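Local coordinates for protein SusD homolog (Bacteroides thetaiotaomicron, PDB 4MRU) that is a SusD-like lipoprotein with a TPR-type fold that probably binds mucin O-glycans at the outer membrane of its gut bacterium, at residues 153-156 with 157-161; 245-248 with 249-252; 293-296 with 297-300; 493-496 with 497-500. All blocks are in the same frame, centred on the assembly; numbering follows the deposited sequence. Where two conformers were deposited one is given.

Contact 1 of 4, residues 153-156 with 157-161; sequences KDVY and MRMFQ
Near the start of helix 152-173, a Met-aromatic contact joins Y156 to M159, a residue modelled as selenomethionine. The SE atom of M159 stands above one face of the Y156 ring, 5.3 Å from the ring centroid and only 10° off the ring normal, so it sits over the middle of the ring, though at some distance. The same side chain lies alongside V155, both pointing the same way, and the M159 methyl CE reaches the V155 methyl CG1 at 3.6 Å. M159 can do this because its chain runs extended beyond CG (chi2 178°), carrying CE to the V155 methyl. F160 approaches Y156 differently: its CE2 comes in at the edge of the tyrosine ring, near the ring plane, 4.1 Å from Y156 CD2. One helical turn binds these residues through the backbone, M159 N to V155 O and F160 N to Y156 O, each 2.9 Å. The Y156 carbonyl also lies against the phenylalanine, its O 3.2 Å from F160 CD2. With an alanine in place of F160, the Y156 ring would probably lose its edge neighbour and a gap would open beside M206. Beyond the turn, Y156 OH is hydrogen-bonded to D123. V155, Y156 and M159 pack on helix 104-125, while Y156, M159 and F160 meet M206 of helix 192-209, which places this face of helix 152-173 against both.

Contact 2 of 4, residues 245-248 with 249-252; sequences ENRS and ALCF
L250 folds back over R247, one turn earlier, and touches it along the length of its side chain. Its CB lies 3.3 Å from R247 O, and CG keeps to the same carbonyl at 3.4 Å. With CG anti to the carbonyl carbon of L250 (chi1 -68°), the branch runs on beside R247, and the methyl CD1 ends 3.6 Å above the plane of the guanidinium, over its centre, with R247 CZ the nearest of the group's atoms at 3.7 Å. The backbone ties the pair as well: L250 N donates to R247 O over 2.9 Å. At its polar end R247 forms a salt bridge with E40 and a weaker one with E245, which lies at the guanidinium edge, so two carboxylates pair with the guanidinium nitrogens while the leucine methyl covers one face. Farther into the turn, S248 O points at the edge of the F252 ring, 3.4 Å from CD2. N246 OD1 accepts weakly from A249 N at 3.3 Å, while N246 ND2 is held by D320 O. The OD1 to A249 N bond, though weak, is a side-chain cap of the kind asparagine commonly supplies at a helix N terminus, here that of the short helix 248-254.

Contact 3 of 4, residues 293-296 with 297-300; sequences GMRI and GINS. With EDO (1,2-ethanediol), chain K.
The R295 guanidinium, whose stem packs against I298, meets a 1,2-ethanediol molecule at its edge: the diol's O2 lies in the plane of the group and accepts from R295 NH1 over 3.0 Å, with an N-H...O angle of 152°. The diol is probably a solvent additive from crystal growth. Protein carbonyls also hold the group, P444 O taking NH2 and Y388 O taking NH1, which should fix the rotation of the flat group. Nearer the backbone, the arginine and isoleucine side chains cross obliquely, and I298 CG2 touches R295 CG at 3.8 Å. The other branch of I298 turns to the R295 carbonyl instead: CG1 and CD1 both lie 3.6 Å from R295 O. I298 CG1 occupies the crowded position between its own N and carbonyl carbon (chi1 60°), which sends CG2 toward the arginine stem and brings CG1 and CD1 against the carbonyl oxygen. No hydrogen bond links 293-296 to 297-300; the bend depends on G297, whose phi is 89°. A CB there would fall 2.5 Å from I296 O, too close for any residue but glycine. A glycine of positive phi between two isoleucines thus turns this irregular loop between strand 289-290 and helix 304-309.

Contact 4 of 4, residues 493-496 with 497-500; sequences GDTG and GTHV
T498 and G493 are joined by a short hydrogen bond in which the threonine hydroxyl OG1 donates to G493 O over 2.7 Å. The donor sits 16° out of the carbonyl plane, and the torsion of T498 (chi1 -70°) swings OG1 away from its own carbonyl carbon and back toward the glycine. G493 O has a second donor, T495 N at 2.8 Å, the bond that closes an inverse gamma turn centred on D494. One carbonyl therefore answers both a backbone amide and a side chain. T498 OG1 is itself an acceptor for Q491 N, so this buried hydroxyl is used in both directions. T495 has a comparable double role: its OG1 accepts from G497 N at 3.1 Å, closing an ST turn, and bonds to Q491 O. Over the same residues runs a type I beta turn from T495 to T498, whose closing bond, T498 N to T495 O, is weak at 3.5 Å although fairly straight (160°); T495 O is further engaged by R461 NH1. A valine replacing T498 would remove the hydroxyl, is likely to cost G493 O one of its two donors, and would probably leave Q491 N without this acceptor. The D494 carboxylate turns away to a salt bridge with R461 and hydrogen bonds from Y464 N and Y469 OH. The loop follows helix 473-486 and folds back on it, T498 touching L483 and D494 touching I480, while G496 joins R460 through the backbone.

How the contacts relate
The four contacts follow one another along the chain without interleaving, all within the SusD-like part of the chain. Contact 1, on helix 152-173, lies across the chain's centre from contacts 2 and 3, with centres about 33 and 37 Å away. Contact 4 is its closer neighbour: nearest atoms are about 8 Å apart, and K153 bonds through its backbone to E486, the last residue of the helix that leads into loop 493-500. Contacts 2 and 3 come within about 9 Å, on loops and a short helix of the other side. No two touch; the four are separate local arrangements spread over the fold, all away from the magnesium-binding residue N373.

Contact 1 of 4, residues 153-156 with 157-161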
ATOM      1  N   LYS A 153      -0.576  12.167  14.036  1.00 20.31           N
ATOM      2  CA  LYS A 153      -1.964  12.329  14.508  1.00 21.11           C
ATOM      3  C   LYS A 153      -2.604  13.562  13.874  1.00 19.30           C
ATOM      4  O   LYS A 153      -3.766  13.518  13.426  1.00 21.16           O
ATOM      5  CB  LYS A 153      -2.029  12.422  16.034  1.00 25.87           C
ATOM      6  CG  LYS A 153      -3.449  12.585  16.546  1.00 32.38           C
ATOM      7  CD  LYS A 153      -3.563  12.950  17.995  1.00 40.78           C
ATOM      8  CE  LYS A 153      -3.759  11.778  18.945  1.00 57.75           C
ATOM      9  NZ  LYS A 153      -4.533  12.231  20.144  1.00 67.97           N
ATOM     10  N   ASP A 154      -1.876  14.660  13.872  1.00 20.64           N
ATOM     11  CA  ASP A 154      -2.393  15.909  13.291  1.00 25.89           C
ATOM     12  C   ASP A 154      -2.525  15.817  11.784  1.00 23.00           C
ATOM     13  O   ASP A 154      -3.456  16.415  11.198  1.00 22.71           O
ATOM     14  CB  ASP A 154      -1.522  17.106  13.671  1.00 26.83           C
ATOM     15  CG  ASP A 154      -1.713  17.528  15.141  1.00 32.90           C
ATOM     16  OD1 ASP A 154      -2.693  17.140  15.799  1.00 31.92           O
ATOM     17  OD2 ASP A 154      -0.881  18.280  15.612  1.00 31.68           O
ATOM     18  N   VAL A 155      -1.647  15.063  11.137  1.00 19.59           N
ATOM     19  CA  VAL A 155      -1.861  14.845   9.714  1.00 19.78           C
ATOM     20  C   VAL A 155      -3.185  14.110   9.452  1.00 21.26           C
ATOM     21  O   VAL A 155      -3.964  14.548   8.601  1.00 19.65           O
ATOM     22  CB  VAL A 155      -0.714  14.089   9.060  1.00 21.25           C
ATOM     23  CG1 VAL A 155      -1.024  13.840   7.603  1.00 23.65           C
ATOM     24  CG2 VAL A 155       0.564  14.910   9.149  1.00 22.69           C
ATOM     25  N   TYR A 156      -3.419  12.978  10.132  1.00 20.29           N
ATOM     26  CA  TYR A 156      -4.650  12.202   9.929  1.00 21.61           C
ATOM     27  C   TYR A 156      -5.884  13.042  10.251  1.00 20.05           C
ATOM     28  O   TYR A 156      -6.841  13.071   9.480  1.00 20.21           O
ATOM     29  CB  TYR A 156      -4.616  10.926  10.764  1.00 22.26           C
ATOM     30  CG  TYR A 156      -4.149   9.724  10.003  1.00 21.45           C
ATOM     31  CD1 TYR A 156      -2.790   9.475   9.779  1.00 21.41           C
ATOM     32  CD2 TYR A 156      -5.064   8.819   9.465  1.00 21.45           C
ATOM     33  CE1 TYR A 156      -2.397   8.347   9.057  1.00 20.20           C
ATOM     34  CE2 TYR A 156      -4.660   7.726   8.719  1.00 22.15           C
ATOM     35  CZ  TYR A 156      -3.326   7.499   8.511  1.00 20.80           C
ATOM     36  OH  TYR A 156      -2.936   6.367   7.796  1.00 21.54           O
HETATM   37  N   MSE A 157      -5.862  13.802  11.332  1.00 20.59           N
HETATM   38  CA  MSE A 157      -7.083  14.546  11.706  0.50 23.98           C
HETATM   39  C   MSE A 157      -7.363  15.638  10.674  1.00 22.05           C
HETATM   40  O   MSE A 157      -8.530  15.901  10.328  1.00 22.96           O
HETATM   41  CB  MSE A 157      -6.950  15.098  13.112  0.50 25.48           C
HETATM   42  CG  MSE A 157      -6.965  13.979  14.179  0.50 31.62           C
HETATM   43 SE   MSE A 157      -7.834  12.249  13.716  0.38 43.43          SE
HETATM   44  CE  MSE A 157      -6.222  11.290  14.295  0.50 52.81           C
ATOM     45  N   ARG A 158      -6.320  16.268  10.147  1.00 22.78           N
ATOM     46  CA  ARG A 158      -6.483  17.285   9.140  1.00 21.89           C
ATOM     47  C   ARG A 158      -6.969  16.669   7.831  1.00 22.08           C
ATOM     48  O   ARG A 158      -7.873  17.191   7.201  1.00 19.03           O
ATOM     49  CB  ARG A 158      -5.172  18.094   8.958  1.00 24.66           C
ATOM     50  CG  ARG A 158      -5.259  19.197   7.890  1.00 28.05           C
ATOM     51  CD  ARG A 158      -6.296  20.273   8.207  1.00 31.79           C
ATOM     52  NE  ARG A 158      -5.751  21.270   9.104  1.00 51.63           N
ATOM     53  CZ  ARG A 158      -5.143  22.387   8.706  1.00 56.93           C
ATOM     54  NH1 ARG A 158      -5.017  22.679   7.415  1.00 65.42           N
ATOM     55  NH2 ARG A 158      -4.656  23.225   9.607  1.00 70.77           N
HETATM   56  N   MSE A 159      -6.418  15.519   7.439  1.00 21.77           N
HETATM   57  CA  MSE A 159      -6.922  14.798   6.276  1.00 21.84           C
HETATM   58  C   MSE A 159      -8.395  14.454   6.419  1.00 22.75           C
HETATM   59  O   MSE A 159      -9.172  14.615   5.472  1.00 20.49           O
HETATM   60  CB  MSE A 159      -6.077  13.509   6.041  1.00 21.69           C
HETATM   61  CG  MSE A 159      -4.672  13.885   5.574  1.00 26.23           C
HETATM   62 SE   MSE A 159      -3.656  12.195   5.378  0.75 33.31          SE
HETATM   63  CE  MSE A 159      -2.254  12.969   4.307  1.00 33.48           C
ATOM     64  N   PHE A 160      -8.810  13.967   7.581  1.00 21.07           N
ATOM     65  CA  PHE A 160     -10.207  13.637   7.749  1.00 20.84           C
ATOM     66  C   PHE A 160     -11.072  14.892   7.565  1.00 21.73           C
ATOM     67  O   PHE A 160     -12.115  14.832   6.904  1.00 21.94           O
ATOM     68  CB  PHE A 160     -10.512  13.017   9.105  1.00 20.77           C
ATOM     69  CG  PHE A 160     -10.087  11.575   9.234  1.00 21.99           C
ATOM     70  CD1 PHE A 160     -10.538  10.617   8.348  1.00 24.18           C
ATOM     71  CD2 PHE A 160      -9.281  11.182  10.280  1.00 21.28           C
ATOM     72  CE1 PHE A 160     -10.171   9.284   8.493  1.00 21.47           C
ATOM     73  CE2 PHE A 160      -8.939   9.840  10.456  1.00 21.75           C
ATOM     74  CZ  PHE A 160      -9.371   8.897   9.559  1.00 22.21           C
ATOM     75  N   GLN A 161     -10.616  16.018   8.106  1.00 23.02           N
ATOM     76  CA  GLN A 161     -11.338  17.272   7.939  1.00 24.89           C
ATOM     77  C   GLN A 161     -11.389  17.673   6.463  1.00 24.27           C
ATOM     78  O   GLN A 161     -12.457  18.014   5.926  1.00 22.28           O
ATOM     79  CB  GLN A 161     -10.682  18.344   8.806  1.00 26.41           C
ATOM     80  CG  GLN A 161     -11.349  19.704   8.858  1.00 36.42           C
ATOM     81  CD  GLN A 161     -10.440  20.713   9.556  1.00 50.78           C
ATOM     82  OE1 GLN A 161      -9.614  20.352  10.417  1.00 63.06           O
ATOM     83  NE2 GLN A 161     -10.539  21.961   9.151  1.00 58.62           N
TER

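Contact 2 of 4, residues 245-248 with 249-252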
ATOM      1  N   GLU A 245       0.853   4.773 -21.312  1.00 22.37           N
ATOM      2  CA  GLU A 245       2.045   3.973 -21.118  1.00 23.23           C
ATOM      3  C   GLU A 245       2.360   3.843 -19.643  1.00 21.80           C
ATOM      4  O   GLU A 245       2.563   4.844 -18.953  1.00 20.02           O
ATOM      5  CB  GLU A 245       3.270   4.561 -21.863  1.00 28.69           C
ATOM      6  CG  GLU A 245       4.432   3.574 -21.742  1.00 33.31           C
ATOM      7  CD  GLU A 245       5.778   4.018 -22.318  1.00 42.06           C
ATOM      8  OE1 GLU A 245       5.964   5.225 -22.548  1.00 32.97           O
ATOM      9  OE2 GLU A 245       6.649   3.109 -22.491  1.00 51.69           O
ATOM     10  N   ASN A 246       2.359   2.600 -19.158  1.00 21.03           N
ATOM     11  CA  ASN A 246       2.712   2.303 -17.788  1.00 20.80           C
ATOM     12  C   ASN A 246       4.209   2.135 -17.733  1.00 21.08           C
ATOM     13  O   ASN A 246       4.749   1.126 -18.206  1.00 20.89           O
ATOM     14  CB  ASN A 246       1.975   1.047 -17.319  1.00 21.86           C
ATOM     15  CG  ASN A 246       2.214   0.729 -15.875  1.00 21.14           C
ATOM     16  OD1 ASN A 246       3.352   0.804 -15.369  1.00 25.96           O
ATOM     17  ND2 ASN A 246       1.130   0.335 -15.174  1.00 24.89           N
ATOM     18  N   ARG A 247       4.891   3.152 -17.187  1.00 18.60           N
ATOM     19  CA  ARG A 247       6.332   3.177 -17.177  1.00 20.85           C
ATOM     20  C   ARG A 247       6.871   2.245 -16.093  1.00 18.87           C
ATOM     21  O   ARG A 247       8.011   1.816 -16.159  1.00 19.93           O
ATOM     22  CB  ARG A 247       6.837   4.607 -16.928  1.00 22.64           C
ATOM     23  CG  ARG A 247       6.331   5.624 -17.922  1.00 25.65           C
ATOM     24  CD  ARG A 247       7.107   5.539 -19.198  1.00 31.69           C
ATOM     25  NE  ARG A 247       8.477   5.984 -19.016  1.00 28.45           N
ATOM     26  CZ  ARG A 247       9.413   5.896 -19.947  1.00 36.80           C
ATOM     27  NH1 ARG A 247       9.130   5.360 -21.122  1.00 35.63           N
ATOM     28  NH2 ARG A 247      10.647   6.327 -19.705  1.00 33.20           N
ATOM     29  N   SER A 248       6.051   1.923 -15.095  1.00 18.67           N
ATOM     30  CA  SER A 248       6.491   0.999 -14.052  1.00 17.89           C
ATOM     31  C   SER A 248       6.797  -0.381 -14.640  1.00 19.45           C
ATOM     32  O   SER A 248       7.531  -1.172 -14.042  1.00 20.21           O
ATOM     33  CB  SER A 248       5.459   0.851 -12.907  1.00 20.02           C
ATOM     34  OG  SER A 248       4.323   0.053 -13.223  1.00 21.89           O
ATOM     35  N   ALA A 249       6.208  -0.693 -15.789  1.00 18.46           N
ATOM     36  CA  ALA A 249       6.511  -1.953 -16.458  1.00 19.19           C
ATOM     37  C   ALA A 249       7.983  -2.054 -16.811  1.00 20.21           C
ATOM     38  O   ALA A 249       8.515  -3.167 -16.879  1.00 19.98           O
ATOM     39  CB  ALA A 249       5.644  -2.135 -17.703  1.00 18.74           C
ATOM     40  N   LEU A 250       8.651  -0.918 -17.055  1.00 21.27           N
ATOM     41  CA  LEU A 250      10.085  -0.935 -17.333  1.00 22.47           C
ATOM     42  C   LEU A 250      10.853  -1.673 -16.223  1.00 21.40           C
ATOM     43  O   LEU A 250      11.747  -2.472 -16.520  1.00 20.18           O
ATOM     44  CB  LEU A 250      10.672   0.477 -17.460  1.00 18.54           C
ATOM     45  CG  LEU A 250      10.174   1.230 -18.684  1.00 21.72           C
ATOM     46  CD1 LEU A 250      10.533   2.709 -18.541  1.00 22.74           C
ATOM     47  CD2 LEU A 250      10.719   0.636 -19.979  1.00 22.27           C
ATOM     48  N   CYS A 251      10.517  -1.379 -14.968  1.00 19.85           N
ATOM     49  CA  CYS A 251      11.261  -1.874 -13.805  1.00 22.03           C
ATOM     50  C   CYS A 251      11.303  -3.390 -13.777  1.00 26.35           C
ATOM     51  O   CYS A 251      12.296  -3.972 -13.346  1.00 21.99           O
ATOM     52  CB  CYS A 251      10.651  -1.374 -12.484  1.00 24.20           C
ATOM     53  SG  CYS A 251      10.573   0.448 -12.348  1.00 26.07           S
ATOM     54  N   PHE A 252      10.215  -4.021 -14.227  1.00 20.84           N
ATOM     55  CA  PHE A 252      10.036  -5.449 -14.085  1.00 21.69           C
ATOM     56  C   PHE A 252      10.336  -6.177 -15.381  1.00 21.41           C
ATOM     57  O   PHE A 252      10.978  -7.206 -15.377  1.00 22.74           O
ATOM     58  CB  PHE A 252       8.603  -5.748 -13.651  1.00 25.37           C
ATOM     59  CG  PHE A 252       8.264  -5.212 -12.290  1.00 21.88           C
ATOM     60  CD1 PHE A 252       8.541  -5.946 -11.154  1.00 22.83           C
ATOM     61  CD2 PHE A 252       7.667  -3.967 -12.161  1.00 25.17           C
ATOM     62  CE1 PHE A 252       8.255  -5.458  -9.897  1.00 21.74           C
ATOM     63  CE2 PHE A 252       7.336  -3.476 -10.911  1.00 26.94           C
ATOM     64  CZ  PHE A 252       7.645  -4.211  -9.772  1.00 25.03           C
TER

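Contact 3 of 4, residues 293-296 with 297-300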
ATOM      1  N   GLY A 293       9.621 -17.860  -6.046  1.00 18.78           N
ATOM      2  CA  GLY A 293       9.873 -16.586  -5.403  1.00 21.79           C
ATOM      3  C   GLY A 293      11.262 -16.525  -4.848  1.00 22.52           C
ATOM      4  O   GLY A 293      11.839 -17.563  -4.527  1.00 19.80           O
HETATM    5  N   MSE A 294      11.794 -15.299  -4.788  1.00 19.12           N
HETATM    6  CA  MSE A 294      13.128 -15.035  -4.282  0.50 21.17           C
HETATM    7  C   MSE A 294      13.048 -14.611  -2.825  1.00 19.92           C
HETATM    8  O   MSE A 294      12.197 -13.816  -2.439  1.00 20.90           O
HETATM    9  CB  MSE A 294      13.746 -13.922  -5.147  0.50 23.29           C
HETATM   10  CG  MSE A 294      15.190 -13.551  -4.807  0.50 32.59           C
HETATM   11 SE   MSE A 294      15.554 -11.640  -5.264  0.38 40.96          SE
HETATM   12  CE  MSE A 294      14.764 -11.610  -7.041  0.50 42.85           C
ATOM     13  N   ARG A 295      13.952 -15.118  -2.013  1.00 19.59           N
ATOM     14  CA  ARG A 295      14.017 -14.706  -0.612  1.00 17.97           C
ATOM     15  C   ARG A 295      14.310 -13.221  -0.537  1.00 19.29           C
ATOM     16  O   ARG A 295      15.230 -12.745  -1.161  1.00 19.24           O
ATOM     17  CB  ARG A 295      15.067 -15.489   0.157  1.00 18.50           C
ATOM     18  CG  ARG A 295      15.072 -15.267   1.676  1.00 16.94           C
ATOM     19  CD  ARG A 295      13.905 -15.970   2.378  1.00 18.76           C
ATOM     20  NE  ARG A 295      13.994 -15.709   3.774  1.00 20.07           N
ATOM     21  CZ  ARG A 295      14.678 -16.450   4.629  1.00 20.30           C
ATOM     22  NH1 ARG A 295      15.314 -17.583   4.235  1.00 21.14           N
ATOM     23  NH2 ARG A 295      14.733 -16.067   5.890  1.00 22.06           N
ATOM     24  N   ILE A 296      13.533 -12.494   0.247  1.00 17.95           N
ATOM     25  CA  ILE A 296      13.767 -11.051   0.424  1.00 19.91           C
ATOM     26  C   ILE A 296      14.722 -10.783   1.585  1.00 17.58           C
ATOM     27  O   ILE A 296      14.535 -11.316   2.659  1.00 18.48           O
ATOM     28  CB  ILE A 296      12.443 -10.300   0.654  1.00 19.20           C
ATOM     29  CG1 ILE A 296      11.590 -10.431  -0.597  1.00 22.06           C
ATOM     30  CG2 ILE A 296      12.686  -8.829   1.007  1.00 22.08           C
ATOM     31  CD1 ILE A 296      10.162 -10.021  -0.403  1.00 20.27           C
ATOM     32  N   GLY A 297      15.721  -9.947   1.331  1.00 17.64           N
ATOM     33  CA  GLY A 297      16.751  -9.619   2.326  1.00 16.95           C
ATOM     34  C   GLY A 297      17.973 -10.529   2.362  1.00 19.07           C
ATOM     35  O   GLY A 297      18.295 -11.126   3.396  1.00 20.84           O
ATOM     36  N   ILE A 298      18.666 -10.587   1.234  1.00 18.42           N
ATOM     37  CA  ILE A 298      19.770 -11.447   1.022  1.00 20.33           C
ATOM     38  C   ILE A 298      20.854 -10.706   0.236  1.00 21.70           C
ATOM     39  O   ILE A 298      20.569  -9.673  -0.319  1.00 19.61           O
ATOM     40  CB  ILE A 298      19.356 -12.658   0.179  1.00 21.46           C
ATOM     41  CG1 ILE A 298      18.827 -12.210  -1.181  1.00 21.97           C
ATOM     42  CG2 ILE A 298      18.320 -13.513   0.933  1.00 23.09           C
ATOM     43  CD1 ILE A 298      18.659 -13.322  -2.196  1.00 29.57           C
ATOM     44  N   ASN A 299      22.062 -11.278   0.196  1.00 22.18           N
ATOM     45  CA  ASN A 299      23.127 -10.883  -0.719  1.00 20.55           C
ATOM     46  C   ASN A 299      23.498 -12.133  -1.501  1.00 20.15           C
ATOM     47  O   ASN A 299      24.329 -12.911  -1.071  1.00 21.46           O
ATOM     48  CB  ASN A 299      24.344 -10.307   0.020  1.00 26.50           C
ATOM     49  CG  ASN A 299      24.077  -8.971   0.749  1.00 28.45           C
ATOM     50  OD1 ASN A 299      24.803  -8.630   1.675  1.00 32.39           O
ATOM     51  ND2 ASN A 299      23.133  -8.220   0.303  1.00 28.20           N
ATOM     52  N   SER A 300      22.821 -12.394  -2.611  1.00 20.30           N
ATOM     53  CA  SER A 300      23.042 -13.636  -3.336  1.00 21.46           C
ATOM     54  C   SER A 300      24.472 -13.743  -3.849  1.00 22.60           C
ATOM     55  O   SER A 300      25.010 -12.763  -4.345  1.00 23.36           O
ATOM     56  CB  SER A 300      22.101 -13.742  -4.544  1.00 26.88           C
ATOM     57  OG  SER A 300      22.370 -14.914  -5.321  1.00 26.47           O
TER
HETATM   58  C1  EDO K 609      19.338 -18.249   6.272  1.00 32.39           C
HETATM   59  O1  EDO K 609      18.687 -18.227   7.583  1.00 24.11           O
HETATM   60  C2  EDO K 609      18.706 -19.157   5.189  1.00 29.87           C
HETATM   61  O2  EDO K 609      17.312 -19.526   5.417  1.00 28.99           O

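Contact 4 of 4, residues 493-496 with 497-500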
ATOM      1  N   GLY A 493      15.099   6.998  17.802  1.00 21.07           N
ATOM      2  CA  GLY A 493      14.690   8.207  17.103  1.00 22.46           C
ATOM      3  C   GLY A 493      14.439   7.928  15.636  1.00 22.02           C
ATOM      4  O   GLY A 493      13.613   7.056  15.306  1.00 21.25           O
ATOM      5  N   ASP A 494      15.119   8.670  14.757  1.00 18.97           N
ATOM      6  CA  ASP A 494      14.869   8.562  13.311  1.00 22.07           C
ATOM      7  C   ASP A 494      15.562   7.317  12.752  1.00 21.30           C
ATOM      8  O   ASP A 494      16.583   7.408  12.092  1.00 21.04           O
ATOM      9  CB  ASP A 494      15.318   9.810  12.563  1.00 22.36           C
ATOM     10  CG  ASP A 494      15.069   9.748  11.071  1.00 21.57           C
ATOM     11  OD1 ASP A 494      14.097   9.099  10.613  1.00 22.70           O
ATOM     12  OD2 ASP A 494      15.827  10.434  10.323  1.00 25.33           O
ATOM     13  N   THR A 495      14.961   6.169  13.043  1.00 18.33           N
ATOM     14  CA  THR A 495      15.422   4.895  12.528  1.00 18.79           C
ATOM     15  C   THR A 495      14.260   4.100  11.963  1.00 17.56           C
ATOM     16  O   THR A 495      13.108   4.354  12.258  1.00 17.10           O
ATOM     17  CB  THR A 495      16.043   4.056  13.614  1.00 17.89           C
ATOM     18  OG1 THR A 495      15.014   3.573  14.523  1.00 20.21           O
ATOM     19  CG2 THR A 495      17.077   4.855  14.417  1.00 21.14           C
ATOM     20  N   GLY A 496      14.596   3.048  11.247  1.00 19.16           N
ATOM     21  CA  GLY A 496      13.619   2.108  10.766  1.00 18.62           C
ATOM     22  C   GLY A 496      12.935   1.288  11.870  1.00 17.90           C
ATOM     23  O   GLY A 496      11.957   0.617  11.577  1.00 18.83           O
ATOM     24  N   GLY A 497      13.462   1.278  13.088  1.00 18.79           N
ATOM     25  CA  GLY A 497      12.858   0.531  14.179  1.00 21.19           C
ATOM     26  C   GLY A 497      11.757   1.237  14.967  1.00 18.99           C
ATOM     27  O   GLY A 497      10.927   0.609  15.650  1.00 20.26           O
ATOM     28  N   THR A 498      11.733   2.549  14.858  1.00 17.46           N
ATOM     29  CA  THR A 498      10.837   3.359  15.654  1.00 16.25           C
ATOM     30  C   THR A 498       9.434   3.261  15.070  1.00 19.95           C
ATOM     31  O   THR A 498       9.274   3.380  13.870  1.00 18.73           O
ATOM     32  CB  THR A 498      11.331   4.810  15.683  1.00 16.64           C
ATOM     33  OG1 THR A 498      12.540   4.879  16.455  1.00 18.97           O
ATOM     34  CG2 THR A 498      10.311   5.730  16.321  1.00 16.76           C
ATOM     35  N   HIS A 499       8.428   3.039  15.921  1.00 20.17           N
ATOM     36  CA  HIS A 499       7.054   2.909  15.442  1.00 19.14           C
ATOM     37  C   HIS A 499       6.473   4.289  15.131  1.00 17.63           C
ATOM     38  O   HIS A 499       6.630   5.244  15.916  1.00 19.21           O
ATOM     39  CB  HIS A 499       6.153   2.215  16.480  1.00 18.08           C
ATOM     40  CG  HIS A 499       6.419   0.745  16.658  1.00 19.54           C
ATOM     41  ND1 HIS A 499       5.459  -0.122  17.123  1.00 20.03           N
ATOM     42  CD2 HIS A 499       7.527  -0.008  16.434  1.00 20.10           C
ATOM     43  CE1 HIS A 499       5.963  -1.346  17.181  1.00 21.29           C
ATOM     44  NE2 HIS A 499       7.212  -1.303  16.776  1.00 22.42           N
ATOM     45  N   VAL A 500       5.720   4.370  14.054  1.00 20.07           N
ATOM     46  CA  VAL A 500       4.864   5.533  13.813  1.00 17.67           C
ATOM     47  C   VAL A 500       3.681   5.496  14.787  1.00 17.86           C
ATOM     48  O   VAL A 500       3.361   4.441  15.344  1.00 19.17           O
ATOM     49  CB  VAL A 500       4.380   5.645  12.330  1.00 16.20           C
ATOM     50  CG1 VAL A 500       5.586   5.596  11.359  1.00 18.75           C
ATOM     51  CG2 VAL A 500       3.395   4.573  11.990  1.00 18.33           C
TER